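Cif (Cell cycle inhibiting factor) (PDB 3EFY) deamidates a glutamine side chain of host NEDD8, shutting down cullin-RING ubiquitin ligases and blocking the host cell cycle, this construct being its C-terminal catalytic part. Local coordinates at residues L57-G62 / D157-Q162; L64-I69 / L84-L89; V93-R98 / D138-V143; S121-N126 / E149-Q154. All coordinates share one frame; numbering follows the deposited sequence.

Contact 1: L57-G62 / D157-Q162; sequences LRVNDG and DNFSFQ
Arg58 and Gln162 form the first rung of an antiparallel ladder: Arg58 N donates to Gln162 O at 2.7 Å, and Gln162 N returns a bond to Arg58 O. Asn60 and Ser160 repeat the exchange, and the last bond, from Gly62 N to Asn158 O (2.9 Å), is more bent, at 139°, where the strand gives way to a turn. Between these rungs lie the non-hydrogen-bonded pairs Val59-Phe161 and Asp61-Phe159, whose side chains share one face of the sheet. Val59 lies alongside both rings, and its CG1 bridges them: it is 3.7 Å from Phe161 CE1 and, at 4.0 Å from Phe159 CD1, meets the edge of the latter ring. Leu57 CD1 meets the Phe161 ring nearer its root, 3.8 Å from Phe161 CD1. The carboxylate of Asp61 runs alongside Phe159, Asp61 CG 3.3 Å from Phe159 CE1 with the two planes 44° apart; Tyr68 and Tyr119 hydrogen-bond OD2 and Leu64 N holds OD1, which fixes its rotation. On the other face Arg58 and Gln162 extend side by side, Arg58 NE bonded to Asn15 and the Gln162 amide held by Tyr29 and Phe31. Strand 159-166 thus borders strand 54-61 at one margin of the sheet, with strand 66-72 on the far side of 54-61. Helix 113-124 covers the phenylalanines through Phe120, which meets both edge-to-face, and helix 39-47 packs on Leu57 and Phe161.

Contact 2: L64-I69 / L84-L89; sequences LGHAYI and LYQSDL
The active site of this papain-like (clan CA) deamidase takes two of its three assigned residues, His66 and Gln86, from a β-hairpin formed by strands 66-72 and 81-85. The hairpin is paired through Ile69 and Tyr85, Ile69 N donating to Tyr85 O and Tyr85 N to Ile69 O, each over 2.9 Å; beside them Ile69 CG2 touches Tyr85 CD2 at 4.0 Å. Past this pair the chains part, and side chains and water bridge the gap. His66 NE2 donates to Gln86 OE1 over 2.7 Å, nearly straight at 164°, with the acceptor close to the imidazole plane and the N-H arriving in the amide's carbonyl plane. The histidine reaches across with CG anti to its backbone N (chi1 -173°), while Gln86 has CG between N and the carbonyl carbon (chi1 58°), turning its extended chain to meet the ring at about a right angle. Ser87 O lies at the ring edge, 3.1 Å from His66 CE1, and Asp88 OD2 stands over one face, 3.5 Å from CE1. A water lies 2.8 Å from His66 ND1 and also bonds Gly65 O and, weakly, Asp88 OD1; another links Ala67 O to Ser87 N. Phe137 O secures Gln86 NE2, and Thr94 bonds Asp88 OD2, so second-shell residues position both groups around the ring. Cys10, the assigned catalytic cysteine on helix 10-22, packs against His66. The hydrogen bond from NE2 to Gln86 OE1 thus holds the imidazole beside that cysteine, consistent with a Cys-His-Gln catalytic triad.

Contact 3: V93-R98 / D138-V143; sequences VTRKLR and DIDGNV
Arg95 grips Asp138 side-on in a two-pronged salt bridge, NE to OD1 at 2.8 Å and NH2 to OD2 at 2.9 Å. Both bonds are nearly straight and use the syn lone pairs, with guanidinium and carboxylate only 12° from coplanar. Arg95 NH2 also donates to Asp140 OD2 (2.9 Å), lying above that carboxylate's plane, 57° from the guanidinium's. Asp138 OD2 takes two further bonds, from Asp140 N in an Asx turn and from Asn142 N, and is therefore held by three donors; these bonds tie the aspartate to the type I turn that starts at Asp138. Water adds to the network, one molecule joining Arg95 N to Asp138 OD1 and another joining Arg95 NH1 to Asp140 OD2. The two carboxylates offset the guanidinium charge and hold its plane. Away from the polar edge, Ile139 CG2 rests over one face of the Arg95 guanidinium, 3.8 Å from Arg95 NH2, and Ile139 CD1 meets Leu97 CD1 at 3.9 Å. Leu97 also touches Gln86 of the active site and Trp102 of helix 99-103. The contact thereby fastens the loop leading into helix 99-103 to the turn that follows helix 130-137, whose Phe137 touches Thr94.

Contact 4: S121-N126 / E149-Q154; sequences SCMSQN and ENIQYQ
Asn126 lays its side chain flat over Tyr153, and this is the close-packed half of the contact. Its CB sits 3.4 Å from the centroid of the Tyr153 ring and only 7° off the ring normal, a CH-pi contact over the middle of the face. The amide continues across the same face, its plane 7° from that of the ring, and Asn126 OD1 ends 3.3 Å from Tyr153 CB. The ring reaches this place because Tyr153 has CG anti to its backbone N (chi1 180°), which sends it toward the helix end. There Tyr153 OH donates to Ser124 O over a long 3.3 Å, approaching from above the carbonyl plane, and Met123 O lies 3.6 Å from Tyr153 CE1. The other half is looser. Met123 SD and Ile151 CG2 are 4.4 Å apart, although Met123 is itself buried and also packs on Ala63; Ile151 has further neighbours in Val93 and Thr128. On the outer side Asn126 and Gln125 are exposed to solvent, so the stacked pair lies at the protein surface. Asn158, at the turn before strand 159-166, also touches Tyr153. The arrangement is that of a helix C-terminus closed by a Schellman motif: Asn126, at positive phi, follows helix 113-124 as its C-prime residue, Asn126 N bonding Met123 O and Lys127 N bonding Cys122 O, and the tyrosine of the returning loop packs on this helix end.

From the N terminus, strand 54-61 opens contact 1, whose loop closes only when the chain returns as strand 159-166; the other three contacts all fall within that long excursion. Contact 2 closes first, a short hairpin loop that Asp61 joins to contact 1 through Tyr68. Contact 3 opens at 93-98, beside Asp88, and contact 4 opens before contact 3 has closed, so the two cross, with Val93 against Ile151 joining them. Contact 3 ties the loop before helix 99-103 to the turn after helix 130-137, and contact 4 ties the end of helix 113-124 to the loop that leads back into strand 159-166.

Contact 1: L57-G62 / D157-Q162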
# COMPACT_ATOMS: atom_id res chain seq x y z
N LEU A 57 -9.74 5.17 -12.99
CA LEU A 57 -11.09 4.70 -12.95
C LEU A 57 -11.12 3.25 -12.49
O LEU A 57 -10.55 2.35 -13.18
CB LEU A 57 -11.73 4.82 -14.33
CG LEU A 57 -13.14 4.35 -14.54
CD1 LEU A 57 -14.16 5.29 -13.85
CD2 LEU A 57 -13.45 4.29 -16.05
N ARG A 58 -11.78 3.02 -11.34
CA ARG A 58 -11.99 1.63 -10.89
C ARG A 58 -13.33 1.15 -11.39
O ARG A 58 -14.35 1.81 -11.20
CB ARG A 58 -11.96 1.53 -9.36
CG ARG A 58 -11.96 0.07 -8.91
CD ARG A 58 -12.32 -0.01 -7.45
NE ARG A 58 -12.19 -1.37 -6.90
CZ ARG A 58 -13.01 -2.39 -7.16
NH1 ARG A 58 -14.02 -2.27 -8.00
NH2 ARG A 58 -12.78 -3.57 -6.58
N VAL A 59 -13.34 0.03 -12.13
CA VAL A 59 -14.52 -0.54 -12.70
C VAL A 59 -14.95 -1.82 -12.00
O VAL A 59 -14.18 -2.77 -11.93
CB VAL A 59 -14.31 -0.93 -14.19
CG1 VAL A 59 -15.64 -1.37 -14.81
CG2 VAL A 59 -13.67 0.29 -14.96
N ASN A 60 -16.19 -1.83 -11.54
CA ASN A 60 -16.84 -3.04 -10.98
C ASN A 60 -17.85 -3.44 -12.05
O ASN A 60 -18.89 -2.80 -12.23
CB ASN A 60 -17.49 -2.67 -9.64
CG ASN A 60 -17.35 -3.72 -8.58
OD1 ASN A 60 -18.37 -3.97 -7.88
ND2 ASN A 60 -16.15 -4.29 -8.35
N ASP A 61 -17.47 -4.43 -12.86
CA ASP A 61 -18.23 -4.86 -14.01
C ASP A 61 -19.04 -6.10 -13.64
O ASP A 61 -18.54 -7.20 -13.69
CB ASP A 61 -17.23 -5.11 -15.15
CG ASP A 61 -17.84 -5.42 -16.49
OD1 ASP A 61 -18.99 -5.88 -16.57
OD2 ASP A 61 -17.08 -5.22 -17.50
N GLY A 62 -20.32 -5.86 -13.34
CA GLY A 62 -21.21 -6.90 -12.82
C GLY A 62 -21.53 -7.92 -13.90
O GLY A 62 -21.60 -9.14 -13.62
N ASP A 157 -28.02 -1.33 -13.36
CA ASP A 157 -26.93 -1.33 -12.38
C ASP A 157 -25.88 -2.45 -12.55
O ASP A 157 -25.39 -2.98 -11.55
CB ASP A 157 -27.47 -1.41 -10.96
CG ASP A 157 -28.54 -0.37 -10.66
OD1 ASP A 157 -28.57 0.70 -11.33
OD2 ASP A 157 -29.34 -0.66 -9.75
N ASN A 158 -25.54 -2.77 -13.79
CA ASN A 158 -24.47 -3.71 -14.08
C ASN A 158 -23.10 -3.14 -13.61
O ASN A 158 -22.31 -3.84 -12.97
CB ASN A 158 -24.44 -3.97 -15.60
CG ASN A 158 -25.64 -4.79 -16.07
OD1 ASN A 158 -26.58 -4.25 -16.69
ND2 ASN A 158 -25.64 -6.07 -15.71
N PHE A 159 -22.89 -1.86 -13.88
CA PHE A 159 -21.60 -1.23 -13.59
C PHE A 159 -21.66 -0.33 -12.37
O PHE A 159 -22.67 0.34 -12.12
CB PHE A 159 -21.15 -0.37 -14.77
CG PHE A 159 -20.69 -1.15 -15.97
CD1 PHE A 159 -19.40 -1.62 -16.04
CD2 PHE A 159 -21.54 -1.39 -17.02
CE1 PHE A 159 -18.93 -2.33 -17.13
CE2 PHE A 159 -21.09 -2.09 -18.17
CZ PHE A 159 -19.79 -2.59 -18.21
N SER A 160 -20.56 -0.28 -11.64
CA SER A 160 -20.30 0.73 -10.60
C SER A 160 -18.85 1.20 -10.80
O SER A 160 -17.96 0.37 -10.96
CB SER A 160 -20.39 0.09 -9.22
OG SER A 160 -20.13 1.00 -8.17
N PHE A 161 -18.63 2.51 -10.77
CA PHE A 161 -17.33 3.08 -11.01
C PHE A 161 -16.89 3.94 -9.85
O PHE A 161 -17.70 4.49 -9.10
CB PHE A 161 -17.36 3.98 -12.23
CG PHE A 161 -17.77 3.27 -13.50
CD1 PHE A 161 -16.81 2.58 -14.23
CD2 PHE A 161 -19.07 3.32 -13.96
CE1 PHE A 161 -17.17 1.92 -15.42
CE2 PHE A 161 -19.43 2.71 -15.14
CZ PHE A 161 -18.47 2.00 -15.86
N GLN A 162 -15.57 4.07 -9.70
CA GLN A 162 -14.97 5.11 -8.83
C GLN A 162 -13.94 5.85 -9.67
O GLN A 162 -13.14 5.21 -10.39
CB GLN A 162 -14.30 4.53 -7.60
CG GLN A 162 -15.29 3.73 -6.73
CD GLN A 162 -14.64 3.10 -5.53
OE1 GLN A 162 -13.42 3.22 -5.31
NE2 GLN A 162 -15.46 2.46 -4.68

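Contact 2: L64-I69 / L84-L89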
# COMPACT_ATOMS: atom_id res chain seq x y z
N LEU A 64 -19.76 -8.75 -16.77
CA LEU A 64 -18.59 -9.54 -17.05
C LEU A 64 -18.17 -10.34 -15.83
O LEU A 64 -17.48 -11.35 -15.96
CB LEU A 64 -17.44 -8.66 -17.53
CG LEU A 64 -16.26 -9.32 -18.25
CD1 LEU A 64 -16.68 -10.00 -19.53
CD2 LEU A 64 -15.11 -8.35 -18.51
N GLY A 65 -18.59 -9.90 -14.63
CA GLY A 65 -18.19 -10.47 -13.37
C GLY A 65 -16.71 -10.26 -13.08
O GLY A 65 -15.96 -11.17 -12.76
N HIS A 66 -16.27 -9.00 -13.13
CA HIS A 66 -14.87 -8.74 -13.15
C HIS A 66 -14.63 -7.28 -12.68
O HIS A 66 -15.52 -6.47 -12.79
CB HIS A 66 -14.42 -8.90 -14.61
CG HIS A 66 -12.95 -8.82 -14.78
ND1 HIS A 66 -12.08 -9.32 -13.83
CD2 HIS A 66 -12.18 -8.33 -15.79
CE1 HIS A 66 -10.85 -9.06 -14.22
NE2 HIS A 66 -10.88 -8.52 -15.43
N ALA A 67 -13.52 -7.04 -12.02
CA ALA A 67 -13.10 -5.67 -11.66
C ALA A 67 -11.73 -5.36 -12.25
O ALA A 67 -10.88 -6.24 -12.39
CB ALA A 67 -13.05 -5.51 -10.13
N TYR A 68 -11.48 -4.08 -12.56
CA TYR A 68 -10.25 -3.71 -13.26
C TYR A 68 -10.08 -2.19 -13.23
O TYR A 68 -11.00 -1.49 -12.84
CB TYR A 68 -10.25 -4.25 -14.71
CG TYR A 68 -11.49 -4.04 -15.48
CD1 TYR A 68 -11.69 -2.90 -16.26
CD2 TYR A 68 -12.58 -4.94 -15.43
CE1 TYR A 68 -12.86 -2.71 -16.99
CE2 TYR A 68 -13.72 -4.72 -16.09
CZ TYR A 68 -13.91 -3.60 -16.88
OH TYR A 68 -15.09 -3.45 -17.58
N ILE A 69 -8.91 -1.72 -13.65
CA ILE A 69 -8.54 -0.28 -13.56
C ILE A 69 -8.33 0.26 -14.97
O ILE A 69 -7.67 -0.39 -15.78
CB ILE A 69 -7.27 -0.10 -12.79
CG1 ILE A 69 -7.33 -0.67 -11.35
CG2 ILE A 69 -6.90 1.40 -12.74
CD1 ILE A 69 -8.48 -0.12 -10.53
N LEU A 84 -5.25 -0.27 -19.44
CA LEU A 84 -6.11 -1.18 -18.63
C LEU A 84 -5.21 -2.10 -17.81
O LEU A 84 -4.32 -2.76 -18.35
CB LEU A 84 -6.98 -2.01 -19.55
CG LEU A 84 -8.19 -2.70 -18.86
CD1 LEU A 84 -9.42 -2.71 -19.82
CD2 LEU A 84 -7.69 -4.01 -18.53
N TYR A 85 -5.47 -2.18 -16.50
CA TYR A 85 -4.74 -3.01 -15.58
C TYR A 85 -5.75 -3.98 -14.90
O TYR A 85 -6.83 -3.59 -14.49
CB TYR A 85 -4.01 -2.24 -14.46
CG TYR A 85 -3.27 -1.00 -14.97
CD1 TYR A 85 -2.46 -1.06 -16.08
CD2 TYR A 85 -3.43 0.23 -14.32
CE1 TYR A 85 -1.76 0.09 -16.53
CE2 TYR A 85 -2.75 1.34 -14.77
CZ TYR A 85 -1.96 1.27 -15.89
OH TYR A 85 -1.30 2.41 -16.38
N GLN A 86 -5.36 -5.24 -14.73
CA GLN A 86 -6.27 -6.26 -14.20
C GLN A 86 -5.51 -7.50 -13.76
O GLN A 86 -4.38 -7.75 -14.23
CB GLN A 86 -7.31 -6.66 -15.25
CG GLN A 86 -6.68 -7.21 -16.58
CD GLN A 86 -7.62 -7.92 -17.49
OE1 GLN A 86 -8.74 -8.33 -17.13
NE2 GLN A 86 -7.15 -8.14 -18.72
N SER A 87 -6.16 -8.29 -12.93
CA SER A 87 -5.86 -9.72 -12.76
C SER A 87 -7.18 -10.47 -12.82
O SER A 87 -8.22 -9.86 -12.74
CB SER A 87 -5.12 -10.03 -11.45
OG SER A 87 -5.98 -9.92 -10.33
N ASP A 88 -7.15 -11.81 -12.89
CA ASP A 88 -8.41 -12.55 -13.00
C ASP A 88 -8.15 -13.98 -12.48
O ASP A 88 -7.15 -14.59 -12.83
CB ASP A 88 -8.81 -12.56 -14.46
CG ASP A 88 -10.26 -12.86 -14.71
OD1 ASP A 88 -10.88 -13.76 -14.05
OD2 ASP A 88 -10.77 -12.27 -15.66
N LEU A 89 -9.05 -14.47 -11.62
CA LEU A 89 -8.92 -15.87 -11.14
C LEU A 89 -9.51 -16.89 -12.10
O LEU A 89 -9.24 -18.11 -11.93
CB LEU A 89 -9.56 -16.03 -9.77
CG LEU A 89 -8.84 -15.30 -8.62
CD1 LEU A 89 -9.65 -15.48 -7.31
CD2 LEU A 89 -7.36 -15.69 -8.48
O HOH W 1 -12.75 -11.85 -12.91
O HOH W 2 -8.22 -6.51 -11.51

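Contact 3: V93-R98 / D138-V143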
# COMPACT_ATOMS: atom_id res chain seq x y z
N VAL A 93 -16.30 -15.27 -17.09
CA VAL A 93 -16.25 -15.17 -18.57
C VAL A 93 -14.84 -15.28 -19.10
O VAL A 93 -14.55 -16.00 -20.08
CB VAL A 93 -16.90 -13.85 -19.10
CG1 VAL A 93 -16.77 -13.73 -20.61
CG2 VAL A 93 -18.39 -13.77 -18.68
N THR A 94 -13.93 -14.53 -18.49
CA THR A 94 -12.55 -14.46 -18.91
C THR A 94 -11.72 -15.50 -18.16
O THR A 94 -12.05 -15.92 -17.05
CB THR A 94 -12.05 -13.01 -18.63
OG1 THR A 94 -12.63 -12.59 -17.38
CG2 THR A 94 -12.49 -12.09 -19.70
N ARG A 95 -10.62 -15.91 -18.76
CA ARG A 95 -9.76 -16.91 -18.17
C ARG A 95 -8.80 -16.38 -17.12
O ARG A 95 -8.61 -15.14 -16.98
CB ARG A 95 -9.01 -17.65 -19.27
CG ARG A 95 -7.99 -16.82 -19.99
CD ARG A 95 -7.13 -17.67 -20.89
NE ARG A 95 -6.70 -16.94 -22.06
CZ ARG A 95 -5.64 -17.25 -22.80
NH1 ARG A 95 -4.90 -18.34 -22.53
NH2 ARG A 95 -5.36 -16.49 -23.86
N LYS A 96 -8.19 -17.29 -16.35
CA LYS A 96 -7.20 -16.92 -15.33
C LYS A 96 -6.06 -16.11 -15.92
O LYS A 96 -5.53 -16.45 -16.98
CB LYS A 96 -6.55 -18.15 -14.64
CG LYS A 96 -5.64 -17.76 -13.47
CD LYS A 96 -5.12 -18.95 -12.62
CE LYS A 96 -3.99 -18.51 -11.67
NZ LYS A 96 -4.48 -17.62 -10.57
N LEU A 97 -5.72 -15.02 -15.22
CA LEU A 97 -4.68 -14.07 -15.63
C LEU A 97 -3.95 -13.48 -14.44
O LEU A 97 -4.56 -12.78 -13.61
CB LEU A 97 -5.35 -12.96 -16.43
CG LEU A 97 -4.51 -11.77 -16.89
CD1 LEU A 97 -3.45 -12.21 -17.95
CD2 LEU A 97 -5.46 -10.74 -17.53
N ARG A 98 -2.66 -13.75 -14.32
CA ARG A 98 -1.85 -13.16 -13.26
C ARG A 98 -1.54 -11.72 -13.59
O ARG A 98 -1.26 -11.39 -14.76
CB ARG A 98 -0.56 -13.94 -13.03
CG ARG A 98 -0.85 -15.39 -12.58
CD ARG A 98 0.45 -16.21 -12.51
NE ARG A 98 1.38 -15.53 -11.62
CZ ARG A 98 2.49 -14.90 -12.00
NH1 ARG A 98 2.88 -14.87 -13.28
NH2 ARG A 98 3.22 -14.29 -11.07
N ASP A 138 -8.55 -10.30 -22.90
CA ASP A 138 -7.75 -11.53 -23.03
C ASP A 138 -6.29 -11.25 -23.41
O ASP A 138 -6.01 -10.47 -24.30
CB ASP A 138 -8.42 -12.50 -24.00
CG ASP A 138 -7.77 -13.90 -23.93
OD1 ASP A 138 -8.01 -14.63 -22.95
OD2 ASP A 138 -6.90 -14.17 -24.78
N ILE A 139 -5.35 -11.90 -22.75
CA ILE A 139 -3.93 -11.64 -22.94
C ILE A 139 -3.48 -11.88 -24.40
O ILE A 139 -2.57 -11.21 -24.89
CB ILE A 139 -3.06 -12.42 -21.94
CG1 ILE A 139 -1.66 -11.80 -21.84
CG2 ILE A 139 -3.11 -13.93 -22.24
CD1 ILE A 139 -0.76 -12.30 -20.75
N ASP A 140 -4.14 -12.82 -25.04
CA ASP A 140 -3.88 -13.18 -26.44
C ASP A 140 -4.94 -12.65 -27.41
O ASP A 140 -4.87 -12.91 -28.63
CB ASP A 140 -3.80 -14.72 -26.58
CG ASP A 140 -2.65 -15.33 -25.83
OD1 ASP A 140 -1.56 -14.72 -25.74
OD2 ASP A 140 -2.85 -16.48 -25.33
N GLY A 141 -5.96 -11.96 -26.93
CA GLY A 141 -7.10 -11.59 -27.72
C GLY A 141 -7.90 -12.75 -28.29
O GLY A 141 -8.48 -12.63 -29.37
N ASN A 142 -7.93 -13.86 -27.56
CA ASN A 142 -8.45 -15.12 -28.09
C ASN A 142 -9.88 -15.39 -27.66
O ASN A 142 -10.14 -15.74 -26.50
CB ASN A 142 -7.51 -16.25 -27.69
CG ASN A 142 -7.89 -17.59 -28.35
OD1 ASN A 142 -8.94 -17.70 -28.98
ND2 ASN A 142 -7.03 -18.59 -28.20
N VAL A 143 -10.82 -15.22 -28.59
CA VAL A 143 -12.23 -15.38 -28.29
C VAL A 143 -12.58 -16.82 -27.84
O VAL A 143 -13.49 -17.01 -27.04
CB VAL A 143 -13.10 -14.93 -29.50
CG1 VAL A 143 -12.93 -15.90 -30.67
CG2 VAL A 143 -14.56 -14.87 -29.12
O HOH W 3 -9.80 -14.07 -20.93
O HOH W 4 -1.92 -18.06 -23.63

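Contact 4: S121-N126 / E149-Q154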
# COMPACT_ATOMS: atom_id res chain seq x y z
N SER A 121 -20.93 0.66 -22.86
CA SER A 121 -22.22 0.97 -23.44
C SER A 121 -22.91 -0.30 -24.00
O SER A 121 -24.06 -0.56 -23.70
CB SER A 121 -22.09 2.03 -24.53
OG SER A 121 -23.40 2.36 -24.97
N CYS A 122 -22.17 -1.08 -24.76
CA CYS A 122 -22.70 -2.35 -25.30
C CYS A 122 -23.12 -3.33 -24.20
O CYS A 122 -24.23 -3.84 -24.22
CB CYS A 122 -21.68 -3.02 -26.21
SG CYS A 122 -21.37 -2.13 -27.73
N MET A 123 -22.25 -3.57 -23.22
CA MET A 123 -22.56 -4.51 -22.15
C MET A 123 -23.75 -4.05 -21.31
O MET A 123 -24.57 -4.86 -20.88
CB MET A 123 -21.31 -4.75 -21.29
CG MET A 123 -21.43 -5.72 -20.16
SD MET A 123 -21.66 -7.42 -20.80
CE MET A 123 -20.72 -7.28 -22.28
N SER A 124 -23.88 -2.74 -21.10
CA SER A 124 -24.99 -2.22 -20.30
C SER A 124 -26.34 -2.44 -20.98
O SER A 124 -27.35 -2.46 -20.32
CB SER A 124 -24.80 -0.73 -19.97
OG SER A 124 -24.76 0.04 -21.13
N GLN A 125 -26.33 -2.63 -22.29
CA GLN A 125 -27.52 -2.88 -23.09
C GLN A 125 -27.66 -4.36 -23.47
O GLN A 125 -28.45 -4.71 -24.36
CB GLN A 125 -27.44 -2.07 -24.36
CG GLN A 125 -27.52 -0.57 -24.15
CD GLN A 125 -27.26 0.19 -25.41
OE1 GLN A 125 -26.15 0.69 -25.63
NE2 GLN A 125 -28.26 0.26 -26.27
N ASN A 126 -26.87 -5.21 -22.81
CA ASN A 126 -26.83 -6.66 -23.07
C ASN A 126 -26.49 -7.02 -24.51
O ASN A 126 -27.00 -8.02 -25.03
CB ASN A 126 -28.16 -7.32 -22.64
CG ASN A 126 -28.03 -8.85 -22.41
OD1 ASN A 126 -26.97 -9.37 -22.00
ND2 ASN A 126 -29.13 -9.57 -22.67
N GLU A 149 -21.32 -18.09 -21.57
CA GLU A 149 -22.24 -18.62 -20.57
C GLU A 149 -22.17 -17.96 -19.19
O GLU A 149 -23.13 -17.97 -18.43
CB GLU A 149 -22.05 -20.18 -20.41
CG GLU A 149 -20.65 -20.75 -19.97
CD GLU A 149 -19.72 -21.12 -21.14
OE1 GLU A 149 -19.83 -20.45 -22.20
OE2 GLU A 149 -18.91 -22.13 -21.03
N ASN A 150 -21.01 -17.42 -18.84
CA ASN A 150 -20.83 -16.85 -17.53
C ASN A 150 -21.12 -15.34 -17.44
O ASN A 150 -21.01 -14.79 -16.35
CB ASN A 150 -19.45 -17.19 -17.01
CG ASN A 150 -19.29 -18.69 -16.84
OD1 ASN A 150 -20.28 -19.38 -16.52
ND2 ASN A 150 -18.09 -19.20 -17.06
N ILE A 151 -21.55 -14.73 -18.52
CA ILE A 151 -22.08 -13.36 -18.44
C ILE A 151 -23.30 -13.35 -17.50
O ILE A 151 -24.17 -14.25 -17.56
CB ILE A 151 -22.40 -12.79 -19.83
CG1 ILE A 151 -21.13 -12.67 -20.66
CG2 ILE A 151 -23.10 -11.41 -19.71
CD1 ILE A 151 -21.33 -12.51 -22.12
N GLN A 152 -23.33 -12.38 -16.60
CA GLN A 152 -24.42 -12.22 -15.63
C GLN A 152 -25.09 -10.88 -15.86
O GLN A 152 -25.04 -10.04 -14.99
CB GLN A 152 -23.95 -12.23 -14.17
CG GLN A 152 -22.72 -13.03 -13.82
CD GLN A 152 -23.00 -14.43 -13.31
OE1 GLN A 152 -22.36 -15.40 -13.72
NE2 GLN A 152 -23.95 -14.55 -12.38
N TYR A 153 -25.71 -10.68 -17.01
CA TYR A 153 -26.44 -9.44 -17.25
C TYR A 153 -27.64 -9.30 -16.30
O TYR A 153 -28.44 -10.23 -16.12
CB TYR A 153 -26.90 -9.35 -18.71
CG TYR A 153 -27.67 -8.10 -19.03
CD1 TYR A 153 -27.03 -6.86 -19.08
CD2 TYR A 153 -29.04 -8.14 -19.28
CE1 TYR A 153 -27.73 -5.70 -19.36
CE2 TYR A 153 -29.76 -6.98 -19.58
CZ TYR A 153 -29.10 -5.76 -19.61
OH TYR A 153 -29.80 -4.60 -19.90
N GLN A 154 -27.74 -8.13 -15.66
CA GLN A 154 -28.92 -7.73 -14.89
C GLN A 154 -29.58 -6.52 -15.60
O GLN A 154 -28.93 -5.85 -16.41
CB GLN A 154 -28.55 -7.46 -13.41
CG GLN A 154 -27.14 -6.82 -13.12
CD GLN A 154 -25.94 -7.85 -13.05
OE1 GLN A 154 -26.09 -8.97 -12.54
NE2 GLN A 154 -24.75 -7.43 -13.55